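Local coordinates for Non-fluorescent flavoprotein (Photobacterium phosphoreum, PDB 1FVP) that binds flavin mononucleotide carrying a covalently attached myristate and may share the flavin-linked alkanal monooxygenase chemistry of its bacterial luciferase relatives, at residues 1-6 with 223-228; 175-180 with 214-219. All coordinates share one frame; numbering follows the deposited sequence.

Contact 1 (1-6 with 223-228). With FMA (6-(3-tetradecanoic acid) flavine mononucleotide), chain D.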
loop_
_atom_site.group_PDB
_atom_site.type_symbol
_atom_site.label_atom_id
_atom_site.label_comp_id
_atom_site.label_asym_id
_atom_site.label_seq_id
_atom_site.Cartn_x
_atom_site.Cartn_y
_atom_site.Cartn_z
ATOM N N MET A 1 12.144 -0.200 18.284
ATOM C CA MET A 1 11.642 -1.270 19.174
ATOM C C MET A 1 11.237 -0.665 20.519
ATOM O O MET A 1 10.709 -1.287 21.450
ATOM C CB MET A 1 12.656 -2.402 19.248
ATOM C CG MET A 1 12.958 -2.912 17.849
ATOM S SD MET A 1 11.468 -3.825 17.278
ATOM C CE MET A 1 11.772 -3.833 15.502
ATOM N N ASN A 2 11.475 0.613 20.607
ATOM C CA ASN A 2 11.217 1.574 21.675
ATOM C C ASN A 2 11.263 2.911 20.877
ATOM O O ASN A 2 10.829 3.984 21.265
ATOM C CB ASN A 2 12.181 1.509 22.827
ATOM C CG ASN A 2 13.329 2.502 22.786
ATOM O OD1 ASN A 2 13.819 2.946 21.728
ATOM N ND2 ASN A 2 13.801 2.890 23.978
ATOM N N LYS A 3 11.912 2.699 19.740
ATOM C CA LYS A 3 12.132 3.679 18.692
ATOM C C LYS A 3 10.815 3.602 17.877
ATOM O O LYS A 3 10.493 2.490 17.457
ATOM C CB LYS A 3 13.236 3.336 17.710
ATOM C CG LYS A 3 13.128 4.092 16.379
ATOM C CD LYS A 3 14.181 3.648 15.388
ATOM C CE LYS A 3 13.902 4.142 13.983
ATOM N NZ LYS A 3 15.146 4.071 13.166
ATOM N N TRP A 4 10.213 4.747 17.736
ATOM C CA TRP A 4 8.955 4.934 17.029
ATOM C C TRP A 4 9.172 5.461 15.606
ATOM O O TRP A 4 9.670 6.588 15.462
ATOM C CB TRP A 4 8.078 5.930 17.774
ATOM C CG TRP A 4 7.763 5.575 19.175
ATOM C CD1 TRP A 4 8.191 4.524 19.934
ATOM C CD2 TRP A 4 6.919 6.371 20.036
ATOM N NE1 TRP A 4 7.678 4.608 21.202
ATOM C CE2 TRP A 4 6.888 5.722 21.292
ATOM C CE3 TRP A 4 6.193 7.542 19.834
ATOM C CZ2 TRP A 4 6.149 6.219 22.350
ATOM C CZ3 TRP A 4 5.471 8.033 20.893
ATOM C CH2 TRP A 4 5.439 7.388 22.126
ATOM N N ASN A 5 8.774 4.625 14.663
ATOM C CA ASN A 5 8.892 5.021 13.231
ATOM C C ASN A 5 7.597 5.817 13.011
ATOM O O ASN A 5 6.631 5.595 13.779
ATOM C CB ASN A 5 9.176 3.795 12.392
ATOM C CG ASN A 5 9.773 4.018 11.022
ATOM O OD1 ASN A 5 9.154 3.651 9.996
ATOM N ND2 ASN A 5 10.971 4.604 10.916
ATOM N N TYR A 6 7.595 6.714 12.051
ATOM C CA TYR A 6 6.442 7.550 11.707
ATOM C C TYR A 6 6.183 7.518 10.204
ATOM O O TYR A 6 7.120 7.600 9.400
ATOM C CB TYR A 6 6.667 9.004 12.142
ATOM C CG TYR A 6 6.818 9.161 13.629
ATOM C CD1 TYR A 6 5.694 9.153 14.463
ATOM C CD2 TYR A 6 8.067 9.318 14.208
ATOM C CE1 TYR A 6 5.816 9.305 15.842
ATOM C CE2 TYR A 6 8.210 9.457 15.589
ATOM C CZ TYR A 6 7.082 9.452 16.397
ATOM O OH TYR A 6 7.257 9.600 17.740
ATOM N N LYS A 223 15.888 14.404 16.306
ATOM C CA LYS A 223 16.680 14.774 17.479
ATOM C C LYS A 223 16.553 13.752 18.605
ATOM O O LYS A 223 17.569 13.156 18.993
ATOM C CB LYS A 223 16.326 16.149 18.025
ATOM C CG LYS A 223 17.556 16.928 18.510
ATOM C CD LYS A 223 17.176 18.365 18.798
ATOM C CE LYS A 223 16.422 19.060 17.686
ATOM N NZ LYS A 223 17.294 19.659 16.644
ATOM N N PHE A 224 15.350 13.572 19.108
ATOM C CA PHE A 224 15.003 12.618 20.172
ATOM C C PHE A 224 15.773 11.306 19.921
ATOM O O PHE A 224 16.234 10.672 20.884
ATOM C CB PHE A 224 13.506 12.331 20.255
ATOM C CG PHE A 224 13.141 11.133 21.084
ATOM C CD1 PHE A 224 13.143 9.849 20.533
ATOM C CD2 PHE A 224 12.806 11.294 22.431
ATOM C CE1 PHE A 224 12.818 8.748 21.299
ATOM C CE2 PHE A 224 12.461 10.191 23.224
ATOM C CZ PHE A 224 12.483 8.910 22.646
ATOM N N ARG A 225 15.813 10.927 18.646
ATOM C CA ARG A 225 16.559 9.713 18.275
ATOM C C ARG A 225 18.014 10.130 18.633
ATOM O O ARG A 225 18.476 9.886 19.752
ATOM C CB ARG A 225 16.510 9.260 16.845
ATOM C CG ARG A 225 15.405 9.611 15.902
ATOM C CD ARG A 225 14.306 8.608 15.760
ATOM N NE ARG A 225 14.002 8.375 14.352
ATOM C CZ ARG A 225 12.898 7.882 13.811
ATOM N NH1 ARG A 225 11.860 7.530 14.558
ATOM N NH2 ARG A 225 12.858 7.740 12.479
ATOM N N GLN A 226 18.632 10.800 17.680
ATOM C CA GLN A 226 19.999 11.295 17.805
ATOM C C GLN A 226 20.413 11.436 19.267
ATOM O O GLN A 226 21.265 10.717 19.805
ATOM C CB GLN A 226 20.182 12.636 17.077
ATOM C CG GLN A 226 20.313 12.480 15.589
ATOM C CD GLN A 226 21.113 13.547 14.894
ATOM O OE1 GLN A 226 21.976 14.214 15.470
ATOM N NE2 GLN A 226 20.814 13.698 13.594
ATOM N N ASP A 227 19.771 12.396 19.899
ATOM C CA ASP A 227 19.989 12.781 21.296
ATOM C C ASP A 227 20.265 11.557 22.173
ATOM O O ASP A 227 21.351 11.484 22.773
ATOM C CB ASP A 227 18.846 13.650 21.821
ATOM C CG ASP A 227 19.238 14.431 23.067
ATOM O OD1 ASP A 227 20.200 15.215 23.011
ATOM O OD2 ASP A 227 18.550 14.220 24.094
ATOM N N ASN A 228 19.271 10.682 22.207
ATOM C CA ASN A 228 19.364 9.458 23.018
ATOM C C ASN A 228 18.962 8.227 22.203
ATOM O O ASN A 228 17.891 8.090 21.608
ATOM C CB ASN A 228 18.643 9.624 24.346
ATOM C CG ASN A 228 17.136 9.600 24.293
ATOM O OD1 ASN A 228 16.492 8.813 25.002
ATOM N ND2 ASN A 228 16.557 10.459 23.463
HETATM N N1 FMA D . 8.793 6.558 24.690
HETATM C C2 FMA D . 9.461 5.785 23.833
HETATM O O2 FMA D . 9.812 4.673 23.966
HETATM N N3 FMA D . 9.835 6.328 22.534
HETATM C C4 FMA D . 9.519 7.593 22.193
HETATM O O4 FMA D . 9.858 8.003 21.104
HETATM C C4A FMA D . 8.807 8.406 23.129
HETATM N N5 FMA D . 8.454 9.646 22.902
HETATM C C5A FMA D . 7.790 10.458 23.739
HETATM C C6 FMA D . 7.455 11.767 23.408
HETATM C C7 FMA D . 6.774 12.518 24.333
HETATM C C7M FMA D . 6.333 14.001 24.074
HETATM C C8 FMA D . 6.413 11.984 25.626
HETATM C C8M FMA D . 5.676 12.764 26.665
HETATM C C9 FMA D . 6.766 10.684 25.921
HETATM C C9A FMA D . 7.433 9.884 25.041
HETATM N N10 FMA D . 7.807 8.567 25.275
HETATM C C10 FMA D . 8.472 7.776 24.434
HETATM C C1B FMA D . 7.454 7.917 26.615
HETATM C C2B FMA D . 7.272 6.339 26.558
HETATM O O2B FMA D . 6.012 6.185 27.186
HETATM C C3B FMA D . 8.412 5.676 27.295
HETATM O "O3'" FMA D . 9.518 6.516 27.382
HETATM C C4B FMA D . 8.867 4.324 26.733
HETATM O "O4'" FMA D . 7.746 3.370 26.698
HETATM C C5B FMA D . 9.986 3.712 27.621
HETATM O "O5'" FMA D . 9.451 2.336 28.091
HETATM P P FMA D . 9.397 1.757 29.561
HETATM O O1P FMA D . 10.931 1.591 29.844
HETATM O O2P FMA D . 8.778 2.756 30.409
HETATM O O3P FMA D . 8.597 0.631 29.544
HETATM C "C1'" FMA D . 9.748 13.628 21.232
HETATM O "O1'" FMA D . 9.142 14.643 21.746
HETATM O "O2'" FMA D . 10.886 13.778 20.777
HETATM C "C2'" FMA D . 9.339 12.336 21.861
HETATM C "C3'" FMA D . 7.820 12.252 22.066
HETATM C "C4'" FMA D . 7.232 11.508 20.906
HETATM C "C5'" FMA D . 6.685 12.265 19.720
HETATM C "C6'" FMA D . 5.350 11.748 19.243
HETATM C "C7'" FMA D . 5.113 12.015 17.763
HETATM C "C8'" FMA D . 3.967 12.871 17.424
HETATM C "C9'" FMA D . 2.614 12.243 17.133
HETATM C C11 FMA D . 1.480 13.220 17.167
HETATM C C12 FMA D . 1.600 14.607 16.651
HETATM C C13 FMA D . 0.399 15.491 16.603
HETATM C C14 FMA D . 0.578 16.855 16.018
HETATM C C15 FMA D . 1.823 17.576 16.452
HETATM O O HOH W 1 9.904 7.381 11.633
#

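Contact 2 (175-180 with 214-219). With FMA (6-(3-tetradecanoic acid) flavine mononucleotide), chain D.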
loop_
_atom_site.group_PDB
_atom_site.type_symbol
_atom_site.label_atom_id
_atom_site.label_comp_id
_atom_site.label_asym_id
_atom_site.label_seq_id
_atom_site.Cartn_x
_atom_site.Cartn_y
_atom_site.Cartn_z
ATOM N N GLY A 175 -5.565 20.372 18.604
ATOM C CA GLY A 175 -5.260 21.465 19.528
ATOM C C GLY A 175 -3.881 22.049 19.224
ATOM O O GLY A 175 -3.348 21.821 18.125
ATOM N N SER A 176 -3.325 22.774 20.171
ATOM C CA SER A 176 -1.995 23.384 20.041
ATOM C C SER A 176 -0.943 22.307 19.816
ATOM O O SER A 176 -1.289 21.121 19.817
ATOM C CB SER A 176 -1.623 24.094 21.334
ATOM O OG SER A 176 -1.112 23.194 22.312
ATOM N N TYR A 177 0.308 22.707 19.708
ATOM C CA TYR A 177 1.378 21.694 19.507
ATOM C C TYR A 177 1.557 20.841 20.753
ATOM O O TYR A 177 1.124 19.679 20.760
ATOM C CB TYR A 177 2.662 22.300 18.997
ATOM C CG TYR A 177 3.783 21.427 18.501
ATOM C CD1 TYR A 177 3.707 20.694 17.312
ATOM C CD2 TYR A 177 4.992 21.385 19.206
ATOM C CE1 TYR A 177 4.777 19.921 16.860
ATOM C CE2 TYR A 177 6.071 20.627 18.768
ATOM C CZ TYR A 177 5.955 19.891 17.600
ATOM O OH TYR A 177 7.044 19.159 17.216
ATOM N N LYS A 178 2.160 21.348 21.790
ATOM C CA LYS A 178 2.425 20.654 23.047
ATOM C C LYS A 178 1.341 19.727 23.551
ATOM O O LYS A 178 1.678 18.657 24.100
ATOM C CB LYS A 178 2.801 21.652 24.157
ATOM C CG LYS A 178 3.823 22.714 23.698
ATOM C CD LYS A 178 4.965 22.098 22.894
ATOM C CE LYS A 178 5.873 23.128 22.260
ATOM N NZ LYS A 178 6.656 23.824 23.315
ATOM N N ASP A 179 0.085 20.074 23.392
ATOM C CA ASP A 179 -1.043 19.250 23.883
ATOM C C ASP A 179 -1.329 18.141 22.884
ATOM O O ASP A 179 -2.045 17.206 23.219
ATOM C CB ASP A 179 -2.237 20.108 24.258
ATOM C CG ASP A 179 -3.352 19.446 25.025
ATOM O OD1 ASP A 179 -3.563 18.216 25.042
ATOM O OD2 ASP A 179 -4.101 20.233 25.673
ATOM N N CYS A 180 -0.790 18.271 21.697
ATOM C CA CYS A 180 -0.919 17.284 20.616
ATOM C C CYS A 180 0.131 16.195 20.861
ATOM O O CYS A 180 -0.176 14.996 20.808
ATOM C CB CYS A 180 -0.777 17.912 19.240
ATOM S SG CYS A 180 -2.395 18.475 18.657
ATOM N N MET A 214 4.773 19.958 10.305
ATOM C CA MET A 214 5.415 18.734 9.805
ATOM C C MET A 214 6.920 18.779 10.003
ATOM O O MET A 214 7.464 17.913 10.705
ATOM C CB MET A 214 5.018 18.386 8.378
ATOM C CG MET A 214 3.726 17.590 8.388
ATOM S SD MET A 214 3.297 17.224 6.658
ATOM C CE MET A 214 4.448 15.899 6.292
ATOM N N ILE A 215 7.565 19.771 9.420
ATOM C CA ILE A 215 9.026 19.845 9.591
ATOM C C ILE A 215 9.400 20.179 11.022
ATOM O O ILE A 215 10.606 20.040 11.319
ATOM C CB ILE A 215 9.730 20.652 8.470
ATOM C CG1 ILE A 215 10.336 21.984 8.981
ATOM C CG2 ILE A 215 8.844 20.879 7.216
ATOM C CD1 ILE A 215 11.891 22.018 8.747
ATOM N N ASP A 216 8.475 20.563 11.880
ATOM C CA ASP A 216 8.824 20.862 13.274
ATOM C C ASP A 216 9.270 19.551 13.967
ATOM O O ASP A 216 10.384 19.463 14.471
ATOM C CB ASP A 216 7.697 21.378 14.154
ATOM C CG ASP A 216 7.770 22.879 14.359
ATOM O OD1 ASP A 216 8.361 23.503 13.460
ATOM O OD2 ASP A 216 7.228 23.268 15.419
ATOM N N LEU A 217 8.277 18.700 13.971
ATOM C CA LEU A 217 8.216 17.353 14.513
ATOM C C LEU A 217 9.278 16.413 13.941
ATOM O O LEU A 217 9.708 15.442 14.577
ATOM C CB LEU A 217 6.765 16.900 14.259
ATOM C CG LEU A 217 6.569 15.403 14.161
ATOM C CD1 LEU A 217 6.980 14.753 15.474
ATOM C CD2 LEU A 217 5.087 15.161 13.931
ATOM N N ASN A 218 9.684 16.727 12.726
ATOM C CA ASN A 218 10.719 15.997 11.988
ATOM C C ASN A 218 12.008 16.253 12.784
ATOM O O ASN A 218 12.712 15.376 13.252
ATOM C CB ASN A 218 10.823 16.556 10.578
ATOM C CG ASN A 218 12.128 16.152 9.909
ATOM O OD1 ASN A 218 13.183 16.749 10.168
ATOM N ND2 ASN A 218 12.026 15.142 9.050
ATOM N N ASN A 219 12.231 17.541 12.907
ATOM C CA ASN A 219 13.359 18.181 13.597
ATOM C C ASN A 219 13.341 17.861 15.092
ATOM O O ASN A 219 14.284 18.135 15.847
ATOM C CB ASN A 219 13.340 19.658 13.206
ATOM C CG ASN A 219 13.670 19.852 11.735
ATOM O OD1 ASN A 219 14.545 20.677 11.395
ATOM N ND2 ASN A 219 13.006 19.117 10.851
HETATM N N1 FMA D . 8.793 6.558 24.690
HETATM C C2 FMA D . 9.461 5.785 23.833
HETATM O O2 FMA D . 9.812 4.673 23.966
HETATM N N3 FMA D . 9.835 6.328 22.534
HETATM C C4 FMA D . 9.519 7.593 22.193
HETATM O O4 FMA D . 9.858 8.003 21.104
HETATM C C4A FMA D . 8.807 8.406 23.129
HETATM N N5 FMA D . 8.454 9.646 22.902
HETATM C C5A FMA D . 7.790 10.458 23.739
HETATM C C6 FMA D . 7.455 11.767 23.408
HETATM C C7 FMA D . 6.774 12.518 24.333
HETATM C C7M FMA D . 6.333 14.001 24.074
HETATM C C8 FMA D . 6.413 11.984 25.626
HETATM C C8M FMA D . 5.676 12.764 26.665
HETATM C C9 FMA D . 6.766 10.684 25.921
HETATM C C9A FMA D . 7.433 9.884 25.041
HETATM N N10 FMA D . 7.807 8.567 25.275
HETATM C C10 FMA D . 8.472 7.776 24.434
HETATM C C1B FMA D . 7.454 7.917 26.615
HETATM C C2B FMA D . 7.272 6.339 26.558
HETATM O O2B FMA D . 6.012 6.185 27.186
HETATM C C3B FMA D . 8.412 5.676 27.295
HETATM O "O3'" FMA D . 9.518 6.516 27.382
HETATM C C4B FMA D . 8.867 4.324 26.733
HETATM O "O4'" FMA D . 7.746 3.370 26.698
HETATM C C5B FMA D . 9.986 3.712 27.621
HETATM O "O5'" FMA D . 9.451 2.336 28.091
HETATM P P FMA D . 9.397 1.757 29.561
HETATM O O1P FMA D . 10.931 1.591 29.844
HETATM O O2P FMA D . 8.778 2.756 30.409
HETATM O O3P FMA D . 8.597 0.631 29.544
HETATM C "C1'" FMA D . 9.748 13.628 21.232
HETATM O "O1'" FMA D . 9.142 14.643 21.746
HETATM O "O2'" FMA D . 10.886 13.778 20.777
HETATM C "C2'" FMA D . 9.339 12.336 21.861
HETATM C "C3'" FMA D . 7.820 12.252 22.066
HETATM C "C4'" FMA D . 7.232 11.508 20.906
HETATM C "C5'" FMA D . 6.685 12.265 19.720
HETATM C "C6'" FMA D . 5.350 11.748 19.243
HETATM C "C7'" FMA D . 5.113 12.015 17.763
HETATM C "C8'" FMA D . 3.967 12.871 17.424
HETATM C "C9'" FMA D . 2.614 12.243 17.133
HETATM C C11 FMA D . 1.480 13.220 17.167
HETATM C C12 FMA D . 1.600 14.607 16.651
HETATM C C13 FMA D . 0.399 15.491 16.603
HETATM C C14 FMA D . 0.578 16.855 16.018
HETATM C C15 FMA D . 1.823 17.576 16.452
#

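Contact 1 (1-6 with 223-228)
NH2 of R225 donates at 3.1 Å to a water that also sits by the backbone N of Y6; that second leg is modelled too short, so the bridge is only probable. NH1 of the same guanidinium lies 2.5 Å from W4 O, which is at the group's edge and in its plane. Arginine suits the place because its flat head offers one nitrogen toward a backbone carbonyl and another toward a water; bends at chi2 (-95°) and chi3 lead it there. K3 contributes apolar length: its extended chain carries CE over the centre of the guanidinium face, 3.9 Å from R225 CZ. Its NZ continues to 4.4 Å from R225 NH2, a like-charge approach. The contact ties the N-terminal loop, entering strand 6-11 of what is probably a β/α barrel-like fold, as in the bacterial luciferase family, to the end of helix 207-227. Both chain ends border a flavin. W4 lays its indole face on the pyrimidine part, with FMA C4 3.4 Å above the indole plane, and F224 CZ is 3.3 Å from FMA C4. FMA N3 donates to N2 O at 2.8 Å, and Y6 OH lies 3.2 Å from FMA C7' of the fatty-acid chain.

Contact 2 (175-180 with 214-219)
Y177 spans the gap to helix 207-227 with its whole side chain, and its phenol oxygen meets the backbone of that helix: Y177 OH lies 3.5 Å from L217 CA and 3.7 Å from L217 CB. The contact thereby joins the start of helix 178-190 to helix 207-227. The reach comes from chi1 of -169°, which sets CG anti to the backbone N and sends the ring outward. A tyrosine fits because it is long and stiff enough to cross between backbones whose nearest CA atoms, those of Y177 and L217, are 9.5 Å apart. L217 approaches the ring at its edge, near its plane. D216 comes over one face instead, with OD2 displaced toward the rim and the carboxylate almost perpendicular to the ring (87°); its CB stands 3.8 Å from Y177 OH. An aspartate is at home here because the residue is exposed and its charge can face solvent.

The fatty acid of the modified flavin also meets both segments. Y177 CD1 touches the terminal carbon, FMA C15, at 3.7 Å, and CB of C180, three residues on, comes equally close to FMA C14; both residues line the ligand pocket, where a small cysteine leaves room for the tail. L217, with CG anti to its backbone N (155°), points CD1 to within 4.0 Å of FMA C7', nearer the flavin, and leucine's branched apolar end suits a place beside the tail.

No hydrogen bond links the two segments, so their adhesion rests on van der Waals contact, and the alkyl tail they both touch supplies part of the apolar surface between them.

In the fold
Contacts 1 and 2 both use helix 207-227, contact 2 at 214-219 and contact 1 at its last turn, and their centres are 15 Å apart. In sequence the order is 1-6, 175-180, 214-219 and 223-228: the pair of contact 2 falls wholly between the two segments of contact 1. Residues 1-6 lead into strand 6-11, which pairs in parallel with strand 195-199, while 175-180 passes from the short strand 174-175 into helix 178-190. One flavin-myristate molecule runs between them. The last helix thus meets the ligand at its ring system and the middle of its fatty-acid tail, while 175-180 meets the tail's end.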